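Adenylate kinase (Desulfovibrio gigas, PDB 2XB4) probably catalyses the reversible transfer of the terminal phosphate between ATP and AMP, and binds a metal ion, here zinc. Local coordinates at residues 2-7 with 84-89; 37-42 with 65-70; 59-64 with 89-94; 104-109 with 189-194. One frame throughout, in Å; residues are numbered along the deposited sequence.

Interaction 1. Residues 2-7 with 84-89; sequences NILIFG and GFPRNT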
loop_
_atom_site.group_PDB
_atom_site.type_symbol
_atom_site.label_atom_id
_atom_site.label_comp_id
_atom_site.label_asym_id
_atom_site.label_seq_id
_atom_site.Cartn_x
_atom_site.Cartn_y
_atom_site.Cartn_z
ATOM N N ASN A 2 -21.028 -19.785 26.414
ATOM C CA ASN A 2 -21.383 -18.800 25.441
ATOM C C ASN A 2 -20.954 -17.402 25.884
ATOM O O ASN A 2 -21.231 -16.965 26.993
ATOM C CB ASN A 2 -22.882 -18.823 25.177
ATOM C CG ASN A 2 -23.376 -20.174 24.600
ATOM O OD1 ASN A 2 -22.642 -20.892 23.919
ATOM N ND2 ASN A 2 -24.637 -20.510 24.897
ATOM N N ILE A 3 -20.199 -16.731 25.014
ATOM C CA ILE A 3 -19.612 -15.403 25.364
ATOM C C ILE A 3 -19.896 -14.347 24.268
ATOM O O ILE A 3 -19.808 -14.717 23.075
ATOM C CB ILE A 3 -18.077 -15.576 25.489
ATOM C CG1 ILE A 3 -17.774 -16.660 26.537
ATOM C CG2 ILE A 3 -17.412 -14.203 25.811
ATOM C CD1 ILE A 3 -16.237 -16.974 26.795
ATOM N N LEU A 4 -20.260 -13.086 24.639
ATOM C CA LEU A 4 -20.361 -11.940 23.698
ATOM C C LEU A 4 -19.109 -11.108 24.015
ATOM O O LEU A 4 -18.795 -10.976 25.194
ATOM C CB LEU A 4 -21.547 -10.974 24.046
ATOM C CG LEU A 4 -22.890 -11.379 23.467
ATOM C CD1 LEU A 4 -23.343 -12.533 24.314
ATOM C CD2 LEU A 4 -23.867 -10.221 23.600
ATOM N N ILE A 5 -18.384 -10.623 23.024
ATOM C CA ILE A 5 -17.252 -9.739 23.301
ATOM C C ILE A 5 -17.468 -8.385 22.620
ATOM O O ILE A 5 -17.902 -8.313 21.448
ATOM C CB ILE A 5 -15.899 -10.418 22.877
ATOM C CG1 ILE A 5 -14.653 -9.578 23.298
ATOM C CG2 ILE A 5 -15.887 -10.769 21.370
ATOM C CD1 ILE A 5 -13.340 -10.468 23.239
ATOM N N PHE A 6 -17.182 -7.302 23.363
ATOM C CA PHE A 6 -17.239 -5.962 22.794
ATOM C C PHE A 6 -15.848 -5.246 22.912
ATOM O O PHE A 6 -15.202 -5.258 23.981
ATOM C CB PHE A 6 -18.268 -5.087 23.560
ATOM C CG PHE A 6 -19.713 -5.572 23.473
ATOM C CD1 PHE A 6 -20.546 -5.147 22.421
ATOM C CD2 PHE A 6 -20.211 -6.479 24.400
ATOM C CE1 PHE A 6 -21.928 -5.545 22.354
ATOM C CE2 PHE A 6 -21.533 -6.929 24.355
ATOM C CZ PHE A 6 -22.422 -6.493 23.348
ATOM N N GLY A 7 -15.487 -4.478 21.882
ATOM C CA GLY A 7 -14.384 -3.514 22.055
ATOM C C GLY A 7 -14.233 -2.691 20.761
ATOM O O GLY A 7 -14.669 -3.166 19.681
ATOM N N GLY A 84 -18.687 -8.737 17.250
ATOM C CA GLY A 84 -18.948 -7.721 16.262
ATOM C C GLY A 84 -20.431 -7.457 16.070
ATOM O O GLY A 84 -20.829 -6.563 15.305
ATOM N N PHE A 85 -21.246 -8.253 16.760
ATOM C CA PHE A 85 -22.717 -8.073 16.748
ATOM C C PHE A 85 -23.142 -8.351 18.190
ATOM O O PHE A 85 -22.689 -9.355 18.745
ATOM C CB PHE A 85 -23.374 -9.062 15.771
ATOM C CG PHE A 85 -24.790 -8.873 15.635
ATOM C CD1 PHE A 85 -25.616 -9.400 16.583
ATOM C CD2 PHE A 85 -25.329 -8.086 14.621
ATOM C CE1 PHE A 85 -26.954 -9.221 16.513
ATOM C CE2 PHE A 85 -26.717 -7.867 14.529
ATOM C CZ PHE A 85 -27.550 -8.441 15.469
ATOM N N PRO A 86 -24.021 -7.510 18.799
ATOM C CA PRO A 86 -24.785 -6.395 18.230
ATOM C C PRO A 86 -23.972 -5.101 18.203
ATOM O O PRO A 86 -23.021 -4.940 18.989
ATOM C CB PRO A 86 -25.993 -6.280 19.194
ATOM C CG PRO A 86 -25.392 -6.755 20.524
ATOM C CD PRO A 86 -24.385 -7.788 20.209
ATOM N N ARG A 87 -24.395 -4.160 17.388
ATOM C CA ARG A 87 -23.705 -2.860 17.373
ATOM C C ARG A 87 -24.522 -1.717 17.993
ATOM O O ARG A 87 -23.995 -0.596 18.236
ATOM C CB ARG A 87 -23.382 -2.456 15.924
ATOM C CG ARG A 87 -22.256 -3.349 15.283
ATOM C CD ARG A 87 -22.032 -2.725 13.883
ATOM N NE ARG A 87 -20.848 -1.833 13.855
ATOM C CZ ARG A 87 -20.648 -0.890 12.898
ATOM N NH1 ARG A 87 -21.614 -0.705 11.942
ATOM N NH2 ARG A 87 -19.517 -0.145 12.863
ATOM N N ASN A 88 -25.814 -1.952 18.171
ATOM C CA ASN A 88 -26.644 -0.873 18.728
ATOM C C ASN A 88 -27.672 -1.509 19.686
ATOM O O ASN A 88 -27.771 -2.758 19.778
ATOM C CB ASN A 88 -27.288 -0.025 17.575
ATOM C CG ASN A 88 -28.229 -0.859 16.632
ATOM O OD1 ASN A 88 -28.983 -1.702 17.072
ATOM N ND2 ASN A 88 -28.174 -0.588 15.315
ATOM N N THR A 89 -28.447 -0.661 20.356
ATOM C CA THR A 89 -29.351 -1.136 21.417
ATOM C C THR A 89 -30.546 -1.924 20.906
ATOM O O THR A 89 -30.988 -2.912 21.570
ATOM C CB THR A 89 -29.809 0.001 22.358
ATOM O OG1 THR A 89 -30.189 1.115 21.546
ATOM C CG2 THR A 89 -28.640 0.457 23.212
HETATM O O HOH W 1 -20.167 -8.306 20.041
#
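With its CG placed opposite the carbonyl carbon (chi1 -63°) and its ring turned nearly square to the CA-CB-CG plane (chi2 -89°), Phe6 reaches off the end of strand 2-6 and brings one corner of the ring against Pro86. The two side chains cross at about a right angle. Phe6 CZ lies 3.9 Å from Pro86 CD, and the neighbouring CE1 stands 3.6 Å from Pro86 O, so that carbonyl oxygen sits at the ring's edge, near its plane. Leu4, two residues back along the strand, adds a lighter touch, its CD2 lying 4.2 Å from Pro86 CD.

No direct hydrogen bond joins the backbones; a water does it instead. It donates to Ile5 O at 2.7 Å and accepts from Gly84 N at 3.2 Å, with a weaker third bond to Phe85 O, and it also lies over the rim of one Phe6 ring face. The peptide bond between Phe85 and Pro86 is cis, which folds the chain sharply just where it meets Phe6.

Residues 84-87 probably bind AMP, so the contact sets part of the nucleotide site against the P-loop NTPase core. Strand 2-6 lies between strands 80-83 and 108-113 in the parallel sheet; the loop leaves the first of these, Pro86 packs on Ala92 and Leu95 of helix 89-101, and Tyr191 of helix 184-192 covers Leu4 and Phe6.

Interaction 2. Residues 37-42 with 65-70; sequences EHIGGG and IPMVLE
His38 of helix 31-40 reaches straight at Met67 of helix 61-75, and its side chain can be followed outward atom by atom. CB comes first and, like CG after it, lies beside the methionine methyl, CE. The ring then passes under the methionine chain: Met67 CG sits over the ring centre in a CH-pi contact, 4.0 Å from the centroid and 9° off the normal. The sulfur is further out and oblique to the ring. Ring atom ND1 hydrogen-bonds to Thr43 OG1 in the loop beyond. At the ring edge His38 CE1 is 3.3 Å from Glu70 OE1. NE2 reaches Met67 O at 3.0 Å, but that oxygen stands well out of the ring plane, on the methionine side, so the hydrogen bond is bent (123°) and weak. The methyl end of Met67 continues to Ile39, whose CD1 is 3.9 Å from Met67 CE.

The contact packs helix 31-40, in the probable NMP region, against helix 61-75. Its chemistry is mixed: the methionine's CG methylene lies over one imidazole face, while the Glu70 carboxylate meets the edge. The bond to Thr43 should help fix the ring's rotation, and the carboxylate beside CE1 would probably stabilise positive charge on the imidazole.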
loop_
_atom_site.group_PDB
_atom_site.type_symbol
_atom_site.label_atom_id
_atom_site.label_comp_id
_atom_site.label_asym_id
_atom_site.label_seq_id
_atom_site.Cartn_x
_atom_site.Cartn_y
_atom_site.Cartn_z
ATOM N N GLU A 37 -21.886 -17.426 5.302
ATOM C CA GLU A 37 -22.664 -18.665 5.456
ATOM C C GLU A 37 -24.109 -18.530 4.856
ATOM O O GLU A 37 -24.612 -19.421 4.191
ATOM C CB GLU A 37 -22.782 -19.068 6.962
ATOM C CG GLU A 37 -23.880 -20.186 7.247
ATOM C CD GLU A 37 -24.066 -20.619 8.738
ATOM O OE1 GLU A 37 -23.217 -20.244 9.542
ATOM O OE2 GLU A 37 -25.057 -21.311 9.105
ATOM N N HIS A 38 -24.809 -17.450 5.149
ATOM C CA HIS A 38 -26.220 -17.388 4.757
ATOM C C HIS A 38 -26.438 -16.753 3.340
ATOM O O HIS A 38 -27.188 -17.276 2.489
ATOM C CB HIS A 38 -26.922 -16.576 5.760
ATOM C CG HIS A 38 -27.218 -17.301 7.031
ATOM N ND1 HIS A 38 -28.380 -17.998 7.218
ATOM C CD2 HIS A 38 -26.536 -17.379 8.183
ATOM C CE1 HIS A 38 -28.418 -18.468 8.444
ATOM N NE2 HIS A 38 -27.322 -18.069 9.063
ATOM N N ILE A 39 -25.790 -15.596 3.118
ATOM C CA ILE A 39 -25.901 -14.873 1.802
ATOM C C ILE A 39 -25.208 -15.684 0.688
ATOM O O ILE A 39 -25.848 -16.037 -0.326
ATOM C CB ILE A 39 -25.457 -13.348 1.849
ATOM C CG1 ILE A 39 -26.488 -12.499 2.563
ATOM C CG2 ILE A 39 -25.339 -12.710 0.437
ATOM C CD1 ILE A 39 -26.323 -12.435 4.001
ATOM N N GLY A 40 -23.954 -16.045 0.933
ATOM C CA GLY A 40 -23.219 -16.931 0.083
ATOM C C GLY A 40 -23.810 -18.353 -0.001
ATOM O O GLY A 40 -23.966 -18.883 -1.099
ATOM N N GLY A 41 -24.182 -18.981 1.089
ATOM C CA GLY A 41 -24.763 -20.281 0.952
ATOM C C GLY A 41 -26.252 -20.366 0.542
ATOM O O GLY A 41 -26.797 -21.497 0.433
ATOM N N GLY A 42 -26.939 -19.209 0.344
ATOM C CA GLY A 42 -28.378 -19.236 -0.172
ATOM C C GLY A 42 -29.349 -20.013 0.803
ATOM O O GLY A 42 -30.208 -20.846 0.378
ATOM N N ILE A 65 -31.270 -11.103 12.906
ATOM C CA ILE A 65 -31.262 -11.768 14.207
ATOM C C ILE A 65 -31.509 -13.271 13.976
ATOM O O ILE A 65 -30.719 -14.067 14.454
ATOM C CB ILE A 65 -32.342 -11.203 15.140
ATOM C CG1 ILE A 65 -32.004 -9.733 15.530
ATOM C CG2 ILE A 65 -32.463 -12.077 16.424
ATOM C CD1 ILE A 65 -30.818 -9.590 16.334
ATOM N N PRO A 66 -32.546 -13.658 13.181
ATOM C CA PRO A 66 -32.649 -15.130 12.906
ATOM C C PRO A 66 -31.414 -15.743 12.234
ATOM O O PRO A 66 -31.066 -16.899 12.520
ATOM C CB PRO A 66 -33.875 -15.250 11.993
ATOM C CG PRO A 66 -34.652 -14.006 12.132
ATOM C CD PRO A 66 -33.796 -12.932 12.820
ATOM N N MET A 67 -30.765 -15.005 11.350
ATOM C CA MET A 67 -29.487 -15.492 10.824
ATOM C C MET A 67 -28.468 -15.777 11.878
ATOM O O MET A 67 -27.806 -16.846 11.804
ATOM C CB MET A 67 -28.874 -14.490 9.837
ATOM C CG MET A 67 -29.628 -14.470 8.582
ATOM S SD MET A 67 -28.888 -13.419 7.233
ATOM C CE MET A 67 -29.203 -14.386 5.861
ATOM N N VAL A 68 -28.253 -14.804 12.772
ATOM C CA VAL A 68 -27.303 -14.985 13.833
ATOM C C VAL A 68 -27.677 -16.245 14.639
ATOM O O VAL A 68 -26.828 -17.126 14.899
ATOM C CB VAL A 68 -27.213 -13.709 14.761
ATOM C CG1 VAL A 68 -26.378 -14.066 16.013
ATOM C CG2 VAL A 68 -26.655 -12.506 13.942
ATOM N N LEU A 69 -28.950 -16.358 15.030
ATOM C CA LEU A 69 -29.326 -17.526 15.871
ATOM C C LEU A 69 -29.120 -18.852 15.132
ATOM O O LEU A 69 -28.712 -19.852 15.784
ATOM C CB LEU A 69 -30.791 -17.460 16.277
ATOM C CG LEU A 69 -31.084 -16.799 17.622
ATOM C CD1 LEU A 69 -30.787 -17.862 18.698
ATOM C CD2 LEU A 69 -30.345 -15.455 17.798
ATOM N N GLU A 70 -29.397 -18.894 13.810
ATOM C CA GLU A 70 -29.188 -20.113 13.046
ATOM C C GLU A 70 -27.720 -20.519 13.034
ATOM O O GLU A 70 -27.394 -21.711 13.064
ATOM C CB GLU A 70 -29.651 -19.984 11.576
ATOM C CG GLU A 70 -31.163 -20.033 11.503
ATOM C CD GLU A 70 -31.753 -20.363 10.114
ATOM O OE1 GLU A 70 -31.045 -20.360 9.039
ATOM O OE2 GLU A 70 -33.013 -20.566 10.118
#

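Interaction 3. Residues 59-64 with 89-94; sequences VPDDIT and TVQAQK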
loop_
_atom_site.group_PDB
_atom_site.type_symbol
_atom_site.label_atom_id
_atom_site.label_comp_id
_atom_site.label_asym_id
_atom_site.label_seq_id
_atom_site.Cartn_x
_atom_site.Cartn_y
_atom_site.Cartn_z
ATOM N N VAL A 59 -29.696 -5.214 5.703
ATOM C CA VAL A 59 -30.652 -6.293 6.002
ATOM C C VAL A 59 -31.443 -5.890 7.267
ATOM O O VAL A 59 -30.847 -5.378 8.232
ATOM C CB VAL A 59 -29.908 -7.611 6.210
ATOM C CG1 VAL A 59 -30.885 -8.761 6.627
ATOM C CG2 VAL A 59 -28.987 -7.944 4.962
ATOM N N PRO A 60 -32.766 -6.051 7.270
ATOM C CA PRO A 60 -33.517 -5.666 8.468
ATOM C C PRO A 60 -33.207 -6.590 9.671
ATOM O O PRO A 60 -32.879 -7.755 9.476
ATOM C CB PRO A 60 -35.024 -5.862 8.047
ATOM C CG PRO A 60 -35.006 -5.862 6.554
ATOM C CD PRO A 60 -33.646 -6.513 6.191
ATOM N N ASP A 61 -33.367 -6.081 10.893
ATOM C CA ASP A 61 -33.093 -6.855 12.119
ATOM C C ASP A 61 -33.926 -8.099 12.199
ATOM O O ASP A 61 -33.429 -9.103 12.724
ATOM C CB ASP A 61 -33.347 -6.016 13.381
ATOM C CG ASP A 61 -32.553 -4.721 13.425
ATOM O OD1 ASP A 61 -31.412 -4.634 12.860
ATOM O OD2 ASP A 61 -33.092 -3.770 14.090
ATOM N N ASP A 62 -35.143 -8.104 11.604
ATOM C CA ASP A 62 -35.965 -9.320 11.629
ATOM C C ASP A 62 -35.494 -10.426 10.721
ATOM O O ASP A 62 -36.055 -11.530 10.732
ATOM C CB ASP A 62 -37.482 -9.064 11.498
ATOM C CG ASP A 62 -37.930 -8.535 10.105
ATOM O OD1 ASP A 62 -37.182 -8.524 9.080
ATOM O OD2 ASP A 62 -39.135 -8.151 10.049
ATOM N N ILE A 63 -34.443 -10.138 9.928
ATOM C CA ILE A 63 -33.810 -11.172 9.156
ATOM C C ILE A 63 -32.406 -11.455 9.732
ATOM O O ILE A 63 -31.994 -12.611 9.829
ATOM C CB ILE A 63 -33.699 -10.763 7.643
ATOM C CG1 ILE A 63 -35.116 -10.694 7.014
ATOM C CG2 ILE A 63 -32.866 -11.760 6.910
ATOM C CD1 ILE A 63 -35.094 -10.152 5.577
ATOM N N THR A 64 -31.676 -10.417 10.109
ATOM C CA THR A 64 -30.336 -10.565 10.660
ATOM C C THR A 64 -30.332 -11.379 12.001
ATOM O O THR A 64 -29.512 -12.279 12.179
ATOM C CB THR A 64 -29.766 -9.157 10.927
ATOM O OG1 THR A 64 -29.542 -8.514 9.648
ATOM C CG2 THR A 64 -28.424 -9.300 11.624
ATOM N N THR A 89 -28.447 -0.661 20.356
ATOM C CA THR A 89 -29.351 -1.136 21.417
ATOM C C THR A 89 -30.546 -1.924 20.906
ATOM O O THR A 89 -30.988 -2.912 21.570
ATOM C CB THR A 89 -29.809 0.001 22.358
ATOM O OG1 THR A 89 -30.189 1.115 21.546
ATOM C CG2 THR A 89 -28.640 0.457 23.212
ATOM N N VAL A 90 -31.101 -1.493 19.768
ATOM C CA VAL A 90 -32.242 -2.213 19.161
ATOM C C VAL A 90 -31.805 -3.642 18.804
ATOM O O VAL A 90 -32.497 -4.623 19.148
ATOM C CB VAL A 90 -32.884 -1.439 17.958
ATOM C CG1 VAL A 90 -33.883 -2.323 17.140
ATOM C CG2 VAL A 90 -33.573 -0.082 18.430
ATOM N N GLN A 91 -30.646 -3.792 18.153
ATOM C CA GLN A 91 -30.120 -5.127 17.903
ATOM C C GLN A 91 -29.844 -5.864 19.200
ATOM O O GLN A 91 -30.076 -7.136 19.257
ATOM C CB GLN A 91 -28.775 -5.103 17.159
ATOM C CG GLN A 91 -28.936 -4.588 15.731
ATOM C CD GLN A 91 -27.541 -4.339 15.024
ATOM O OE1 GLN A 91 -26.505 -4.222 15.652
ATOM N NE2 GLN A 91 -27.562 -4.284 13.691
ATOM N N ALA A 92 -29.295 -5.187 20.218
ATOM C CA ALA A 92 -28.920 -5.934 21.423
ATOM C C ALA A 92 -30.160 -6.534 22.090
ATOM O O ALA A 92 -30.108 -7.672 22.703
ATOM C CB ALA A 92 -28.229 -5.000 22.458
ATOM N N GLN A 93 -31.242 -5.725 22.158
ATOM C CA GLN A 93 -32.446 -6.209 22.854
ATOM C C GLN A 93 -33.114 -7.337 21.950
ATOM O O GLN A 93 -33.594 -8.361 22.446
ATOM C CB GLN A 93 -33.445 -5.070 23.077
ATOM C CG GLN A 93 -34.731 -5.620 23.631
ATOM C CD GLN A 93 -35.699 -4.508 23.986
ATOM O OE1 GLN A 93 -35.359 -3.317 23.891
ATOM N NE2 GLN A 93 -36.921 -4.879 24.371
ATOM N N LYS A 94 -33.165 -7.130 20.647
ATOM C CA LYS A 94 -33.793 -8.200 19.753
ATOM C C LYS A 94 -32.996 -9.492 19.890
ATOM O O LYS A 94 -33.593 -10.626 19.943
ATOM C CB LYS A 94 -33.889 -7.748 18.284
ATOM C CG LYS A 94 -34.974 -6.658 18.206
ATOM C CD LYS A 94 -34.982 -6.023 16.759
ATOM C CE LYS A 94 -36.400 -5.443 16.479
ATOM N NZ LYS A 94 -36.191 -4.409 15.445
#
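Asp61 meets three side chains of helix 89-101, Val90, Gln91 and Lys94, and crosses each at about a right angle. It is the first residue of helix 61-75, directly after the N-cap position at Pro60, so this is a helix-to-helix surface contact at the edge of the probable NMP-binding region of the adenylate kinase fold. Val90 and Lys94 sit one turn apart on one side of their helix, with Gln91 between them in sequence.

The two carboxylate oxygens meet different partners. OD1 lies over the aliphatic part of Gln91, 3.8 Å from Gln91 CG, and the carboxylate and amide planes stand 70° apart. OD2 turns to the other two partners, coming within 3.5 Å of Val90 CG1. Asp61 CG is rotated to the side of its own backbone N (chi1 -56°), which carries the carboxylate across to the neighbouring helix. The Lys94 chain is extended and runs past the aspartate, with Lys94 CD 3.8 Å from Asp61 CB.

The amide of Gln91 is held from outside this pair: OE1 accepts from the backbone N of Arg87. Arg87 and Gln91 both probably bind AMP, so Asp61 lies beside residues of the nucleotide site. The charged partnership itself is loose, a salt bridge whose hydrogen bond is weak: Lys94 NZ stands 3.4 Å from Asp61 OD2.

Interaction 4. Residues 104-109 with 189-194; sequences MKINFV and YYYKNM
The Tyr191 ring takes the CD2 edge of the Tyr190 ring on one face, with Tyr190 CD2 3.9 Å above the plane and over the ring centre; the two rings are steeply turned against each other. From segment 104-109, Ile106 CD1 approaches obliquely, 4.0 Å from Tyr191 CE1 and 4.1 Å from Tyr191 CD1. The Tyr190 ring in turn has the Met194 CE methyl 3.5 Å above one face, offset toward the rim.

Val109 takes the base of the tyrosine, its CG2 4.1 Å from Tyr191 CB. Ile106 and Val109 each cross Tyr191 at about a right angle, one touching the ring and the other the stem. A first torsion of -67° lays the tyrosine ring past Ile106, and its hydroxyl reaches helix 89-101, where it makes a weak hydrogen bond with Ala92 O. No hydrogen bond passes between the two segments: this is an apolar contact between buried side chains. Phe200 packs on Ile106, Val109 and Tyr191 alike, and Leu4 and Phe6 of the central strand lie against the same tyrosine.

A helix laid over the side chains of a parallel beta-sheet is what an alpha/beta P-loop NTPase core is built from, and here helix 184-192 is seated over strand 108-113 and the residues leading into it.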
loop_
_atom_site.group_PDB
_atom_site.type_symbol
_atom_site.label_atom_id
_atom_site.label_comp_id
_atom_site.label_asym_id
_atom_site.label_seq_id
_atom_site.Cartn_x
_atom_site.Cartn_y
_atom_site.Cartn_z
ATOM N N MET A 104 -31.120 -20.351 24.758
ATOM C CA MET A 104 -29.672 -20.304 24.651
ATOM C C MET A 104 -29.145 -19.266 25.669
ATOM O O MET A 104 -29.513 -18.082 25.621
ATOM C CB MET A 104 -29.378 -19.898 23.193
ATOM C CG MET A 104 -28.040 -20.320 22.636
ATOM S SD MET A 104 -28.025 -19.816 20.881
ATOM C CE MET A 104 -29.213 -20.952 20.128
ATOM N N LYS A 105 -28.300 -19.704 26.584
ATOM C CA LYS A 105 -27.871 -18.879 27.725
ATOM C C LYS A 105 -26.558 -18.193 27.477
ATOM O O LYS A 105 -25.610 -18.790 26.967
ATOM C CB LYS A 105 -27.759 -19.703 29.032
ATOM C CG LYS A 105 -29.119 -20.051 29.654
ATOM C CD LYS A 105 -29.970 -18.770 30.003
ATOM C CE LYS A 105 -30.681 -18.795 31.347
ATOM N NZ LYS A 105 -31.992 -19.528 31.195
ATOM N N ILE A 106 -26.499 -16.938 27.859
ATOM C CA ILE A 106 -25.208 -16.209 27.899
ATOM C C ILE A 106 -24.510 -16.531 29.233
ATOM O O ILE A 106 -25.166 -16.541 30.305
ATOM C CB ILE A 106 -25.448 -14.690 27.873
ATOM C CG1 ILE A 106 -26.055 -14.237 26.535
ATOM C CG2 ILE A 106 -24.100 -13.918 28.089
ATOM C CD1 ILE A 106 -26.903 -12.867 26.711
ATOM N N ASN A 107 -23.204 -16.793 29.167
ATOM C CA ASN A 107 -22.430 -17.134 30.365
ATOM C C ASN A 107 -21.505 -15.995 30.737
ATOM O O ASN A 107 -21.295 -15.754 31.910
ATOM C CB ASN A 107 -21.615 -18.440 30.177
ATOM C CG ASN A 107 -22.515 -19.644 29.916
ATOM O OD1 ASN A 107 -23.281 -20.043 30.777
ATOM N ND2 ASN A 107 -22.504 -20.149 28.703
ATOM N N PHE A 108 -20.937 -15.295 29.763
ATOM C CA PHE A 108 -20.039 -14.203 30.027
ATOM C C PHE A 108 -20.215 -13.110 28.978
ATOM O O PHE A 108 -20.429 -13.401 27.797
ATOM C CB PHE A 108 -18.576 -14.695 29.952
ATOM C CG PHE A 108 -18.213 -15.694 31.063
ATOM C CD1 PHE A 108 -18.280 -17.082 30.848
ATOM C CD2 PHE A 108 -17.827 -15.230 32.321
ATOM C CE1 PHE A 108 -17.944 -17.997 31.863
ATOM C CE2 PHE A 108 -17.512 -16.161 33.390
ATOM C CZ PHE A 108 -17.561 -17.538 33.152
ATOM N N VAL A 109 -19.984 -11.868 29.376
ATOM C CA VAL A 109 -19.892 -10.811 28.364
ATOM C C VAL A 109 -18.597 -10.128 28.685
ATOM O O VAL A 109 -18.352 -9.729 29.857
ATOM C CB VAL A 109 -21.099 -9.777 28.459
ATOM C CG1 VAL A 109 -20.842 -8.498 27.595
ATOM C CG2 VAL A 109 -22.364 -10.456 28.073
ATOM N N TYR A 189 -23.586 -1.944 27.717
ATOM C CA TYR A 189 -24.166 -1.583 29.006
ATOM C C TYR A 189 -25.568 -2.166 29.267
ATOM O O TYR A 189 -25.924 -2.387 30.398
ATOM C CB TYR A 189 -24.194 -0.040 29.232
ATOM C CG TYR A 189 -22.868 0.654 29.133
ATOM C CD1 TYR A 189 -21.643 -0.052 29.277
ATOM C CD2 TYR A 189 -22.818 2.051 28.970
ATOM C CE1 TYR A 189 -20.404 0.631 29.149
ATOM C CE2 TYR A 189 -21.603 2.738 28.916
ATOM C CZ TYR A 189 -20.418 2.059 29.012
ATOM O OH TYR A 189 -19.218 2.779 28.886
ATOM N N TYR A 190 -26.355 -2.361 28.224
ATOM C CA TYR A 190 -27.610 -3.052 28.336
ATOM C C TYR A 190 -27.353 -4.472 28.887
ATOM O O TYR A 190 -28.087 -4.939 29.809
ATOM C CB TYR A 190 -28.260 -3.051 26.970
ATOM C CG TYR A 190 -29.351 -4.042 26.796
ATOM C CD1 TYR A 190 -30.671 -3.792 27.314
ATOM C CD2 TYR A 190 -29.150 -5.203 26.044
ATOM C CE1 TYR A 190 -31.668 -4.708 27.093
ATOM C CE2 TYR A 190 -30.229 -6.158 25.852
ATOM C CZ TYR A 190 -31.426 -5.877 26.368
ATOM O OH TYR A 190 -32.482 -6.726 26.196
ATOM N N TYR A 191 -26.287 -5.119 28.427
ATOM C CA TYR A 191 -25.956 -6.445 28.999
ATOM C C TYR A 191 -25.397 -6.297 30.434
ATOM O O TYR A 191 -25.826 -7.043 31.302
ATOM C CB TYR A 191 -25.023 -7.297 28.117
ATOM C CG TYR A 191 -25.745 -7.698 26.811
ATOM C CD1 TYR A 191 -26.668 -8.749 26.795
ATOM C CD2 TYR A 191 -25.471 -7.050 25.594
ATOM C CE1 TYR A 191 -27.408 -9.053 25.610
ATOM C CE2 TYR A 191 -26.155 -7.370 24.438
ATOM C CZ TYR A 191 -27.140 -8.314 24.464
ATOM O OH TYR A 191 -27.726 -8.623 23.293
ATOM N N LYS A 192 -24.442 -5.398 30.663
ATOM C CA LYS A 192 -23.927 -5.186 31.994
ATOM C C LYS A 192 -25.055 -5.070 33.036
ATOM O O LYS A 192 -24.973 -5.624 34.153
ATOM C CB LYS A 192 -23.054 -3.943 32.030
ATOM C CG LYS A 192 -22.225 -3.693 33.281
ATOM C CD LYS A 192 -21.330 -2.370 33.108
ATOM C CE LYS A 192 -20.780 -2.088 34.518
ATOM N NZ LYS A 192 -19.712 -1.027 34.653
ATOM N N ASN A 193 -26.023 -4.238 32.690
ATOM C CA ASN A 193 -27.112 -3.889 33.593
ATOM C C ASN A 193 -28.083 -5.013 33.904
ATOM O O ASN A 193 -28.871 -4.850 34.814
ATOM C CB ASN A 193 -27.807 -2.614 33.110
ATOM C CG ASN A 193 -26.916 -1.379 33.376
ATOM O OD1 ASN A 193 -26.154 -1.375 34.335
ATOM N ND2 ASN A 193 -26.987 -0.377 32.537
ATOM N N MET A 194 -28.044 -6.131 33.175
ATOM C CA MET A 194 -28.942 -7.248 33.476
ATOM C C MET A 194 -28.142 -8.490 33.873
ATOM O O MET A 194 -28.713 -9.563 34.123
ATOM C CB MET A 194 -29.825 -7.572 32.252
ATOM C CG MET A 194 -29.014 -8.183 31.107
ATOM S SD MET A 194 -29.990 -8.939 29.707
ATOM C CE MET A 194 -30.981 -7.494 29.465
#

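In the fold
Interactions 1 and 4 are buried and work on one sheet: strands 2-6 and 108-113 are neighbours, and Phe6 CE2 packs on Val109 CG1 at 3.7 Å. Interactions 2 and 3 lie further out, the one partly buried and the other on the surface, and both use helix 61-75. Chemistry follows place: interaction 4 is wholly apolar, interaction 1 adds a bridging water, interaction 2 mixes imidazole, thioether and carboxylate, and interaction 3 rests on an aspartate facing a lysine. Helix 89-101 ties the groups together, since its Gln91 packs on Pro86 of interaction 1, its Lys94 on Ile65 of interaction 2, and its Ala92 O meets Tyr191 OH of interaction 4.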